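Local coordinates for L-amino acid deaminase (Proteus vulgaris, PDB 5I39), which binds flavin-adenine dinucleotide and probably carries out the oxidative deamination of L-amino acids at the membrane, at residues 271-276 with 283-288. Sequence-based numbering, arbitrary orientation.
Sequences TAPGGN and IFFREQ
Gly275 and Glu287 carry the backbone link where the incoming loop joins an antiparallel hairpin: Glu287 N donates to Gly275 O at 3.0 Å, nearly straight at 164°. The same Gly275 O receives a CA-H...O contact from Arg286 CA (3.4 Å), and Asn276 CA makes a matching one to Phe285 O. Asn276 and Arg286 are the antiparallel non-hydrogen-bonded pair here, both side chains on the same face of the sheet.

A water adds a polar link, accepting from Gly275 N (3.0 Å) and donating to Glu287 OE1 (2.8 Å). With CG anti to the backbone N (chi1 -167°), the extended Glu287 side chain lies along the loop and puts OE1 3.4 Å from Gly274 CA.

Apolar packing rests on Pro273 CG, which meets Phe285 CZ obliquely at 3.7 Å, while Gly274 O lies at the ring edge. Phe285 also makes edge-to-face contacts with the rings of Phe332 and Phe335.

Asn276 ND2 hydrogen-bonds Gln82 OE1 and Arg286 NH2 hydrogen-bonds Tyr80 O, both FAD-binding residues, while Arg286 NH1 forms a salt bridge with Asp185. Strand 276-279 runs parallel to 117-123, strand 283-287 pairs onward with 293-295, and helix 318-331 packs on Phe285.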
loop_
_atom_site.group_PDB
_atom_site.type_symbol
_atom_site.label_atom_id
_atom_site.label_comp_id
_atom_site.label_asym_id
_atom_site.label_seq_id
_atom_site.Cartn_x
_atom_site.Cartn_y
_atom_site.Cartn_z
ATOM N N THR A 271 -16.522 -14.851 18.915
ATOM C CA THR A 271 -15.473 -14.990 19.932
ATOM C C THR A 271 -14.050 -14.702 19.430
ATOM O O THR A 271 -13.092 -14.845 20.191
ATOM C CB THR A 271 -15.504 -16.402 20.555
ATOM O OG1 THR A 271 -15.337 -17.384 19.527
ATOM C CG2 THR A 271 -16.819 -16.645 21.289
ATOM N N ALA A 272 -13.905 -14.295 18.169
ATOM C CA ALA A 272 -12.599 -13.889 17.638
ATOM C C ALA A 272 -12.091 -12.657 18.398
ATOM O O ALA A 272 -12.894 -11.856 18.881
ATOM C CB ALA A 272 -12.695 -13.596 16.151
ATOM N N PRO A 273 -10.757 -12.502 18.517
ATOM C CA PRO A 273 -10.229 -11.461 19.403
ATOM C C PRO A 273 -10.198 -10.042 18.834
ATOM O O PRO A 273 -9.920 -9.106 19.581
ATOM C CB PRO A 273 -8.804 -11.940 19.676
ATOM C CG PRO A 273 -8.420 -12.659 18.436
ATOM C CD PRO A 273 -9.675 -13.308 17.920
ATOM N N GLY A 274 -10.465 -9.875 17.537
ATOM C CA GLY A 274 -10.309 -8.576 16.896
ATOM C C GLY A 274 -8.854 -8.241 16.661
ATOM O O GLY A 274 -7.951 -9.010 17.000
ATOM N N GLY A 275 -8.637 -7.077 16.066
ATOM C CA GLY A 275 -7.307 -6.515 15.937
ATOM C C GLY A 275 -6.436 -7.162 14.881
ATOM O O GLY A 275 -6.908 -7.875 13.991
ATOM N N ASN A 276 -5.143 -6.880 15.011
ATOM C CA ASN A 276 -4.094 -7.337 14.114
ATOM C C ASN A 276 -3.086 -8.062 15.000
ATOM O O ASN A 276 -2.594 -7.494 15.980
ATOM C CB ASN A 276 -3.479 -6.119 13.410
ATOM C CG ASN A 276 -2.365 -6.467 12.440
ATOM O OD1 ASN A 276 -1.806 -7.555 12.474
ATOM N ND2 ASN A 276 -2.023 -5.515 11.577
ATOM N N ILE A 283 1.769 -17.120 12.497
ATOM C CA ILE A 283 0.333 -16.896 12.695
ATOM C C ILE A 283 0.054 -15.397 12.578
ATOM O O ILE A 283 0.485 -14.606 13.423
ATOM C CB ILE A 283 -0.152 -17.446 14.051
ATOM C CG1 ILE A 283 0.171 -18.945 14.149
ATOM C CG2 ILE A 283 -1.652 -17.211 14.219
ATOM C CD1 ILE A 283 0.029 -19.538 15.535
ATOM N N PHE A 284 -0.672 -15.027 11.524
ATOM C CA PHE A 284 -0.929 -13.627 11.192
ATOM C C PHE A 284 -2.387 -13.456 10.825
ATOM O O PHE A 284 -2.870 -14.134 9.920
ATOM C CB PHE A 284 -0.067 -13.182 10.007
ATOM C CG PHE A 284 1.388 -13.492 10.173
ATOM C CD1 PHE A 284 2.151 -12.800 11.103
ATOM C CD2 PHE A 284 1.997 -14.492 9.422
ATOM C CE1 PHE A 284 3.494 -13.093 11.281
ATOM C CE2 PHE A 284 3.341 -14.788 9.592
ATOM C CZ PHE A 284 4.093 -14.085 10.520
ATOM N N PHE A 285 -3.089 -12.556 11.507
ATOM C CA PHE A 285 -4.443 -12.209 11.093
ATOM C C PHE A 285 -4.793 -10.768 11.406
ATOM O O PHE A 285 -4.170 -10.129 12.260
ATOM C CB PHE A 285 -5.486 -13.167 11.678
ATOM C CG PHE A 285 -5.551 -13.182 13.178
ATOM C CD1 PHE A 285 -6.321 -12.255 13.870
ATOM C CD2 PHE A 285 -4.871 -14.155 13.901
ATOM C CE1 PHE A 285 -6.398 -12.290 15.258
ATOM C CE2 PHE A 285 -4.940 -14.194 15.284
ATOM C CZ PHE A 285 -5.708 -13.264 15.965
ATOM N N ARG A 286 -5.803 -10.282 10.693
ATOM C CA ARG A 286 -6.249 -8.896 10.783
ATOM C C ARG A 286 -7.750 -8.845 10.555
ATOM O O ARG A 286 -8.231 -9.271 9.503
ATOM C CB ARG A 286 -5.551 -8.040 9.728
ATOM C CG ARG A 286 -6.063 -6.608 9.674
ATOM C CD ARG A 286 -5.500 -5.849 8.499
ATOM N NE ARG A 286 -5.923 -6.392 7.210
ATOM C CZ ARG A 286 -7.093 -6.167 6.616
ATOM N NH1 ARG A 286 -8.045 -5.422 7.183
ATOM N NH2 ARG A 286 -7.314 -6.716 5.439
ATOM N N GLU A 287 -8.489 -8.297 11.514
ATOM C CA GLU A 287 -9.925 -8.121 11.344
ATOM C C GLU A 287 -10.210 -7.014 10.334
ATOM O O GLU A 287 -9.669 -5.914 10.435
ATOM C CB GLU A 287 -10.604 -7.787 12.665
ATOM C CG GLU A 287 -12.118 -7.905 12.562
ATOM C CD GLU A 287 -12.860 -7.508 13.815
ATOM O OE1 GLU A 287 -12.267 -6.864 14.700
ATOM O OE2 GLU A 287 -14.061 -7.834 13.893
ATOM N N GLN A 288 -11.074 -7.324 9.372
ATOM C CA GLN A 288 -11.557 -6.353 8.395
ATOM C C GLN A 288 -12.721 -5.548 8.967
ATOM O O GLN A 288 -13.271 -5.881 10.016
ATOM C CB GLN A 288 -12.000 -7.069 7.122
ATOM C CG GLN A 288 -10.893 -7.848 6.440
ATOM C CD GLN A 288 -11.003 -7.780 4.929
ATOM O OE1 GLN A 288 -12.018 -8.155 4.337
ATOM N NE2 GLN A 288 -9.981 -7.288 4.299
HETATM O O HOH W 1 -10.235 -4.941 14.791
#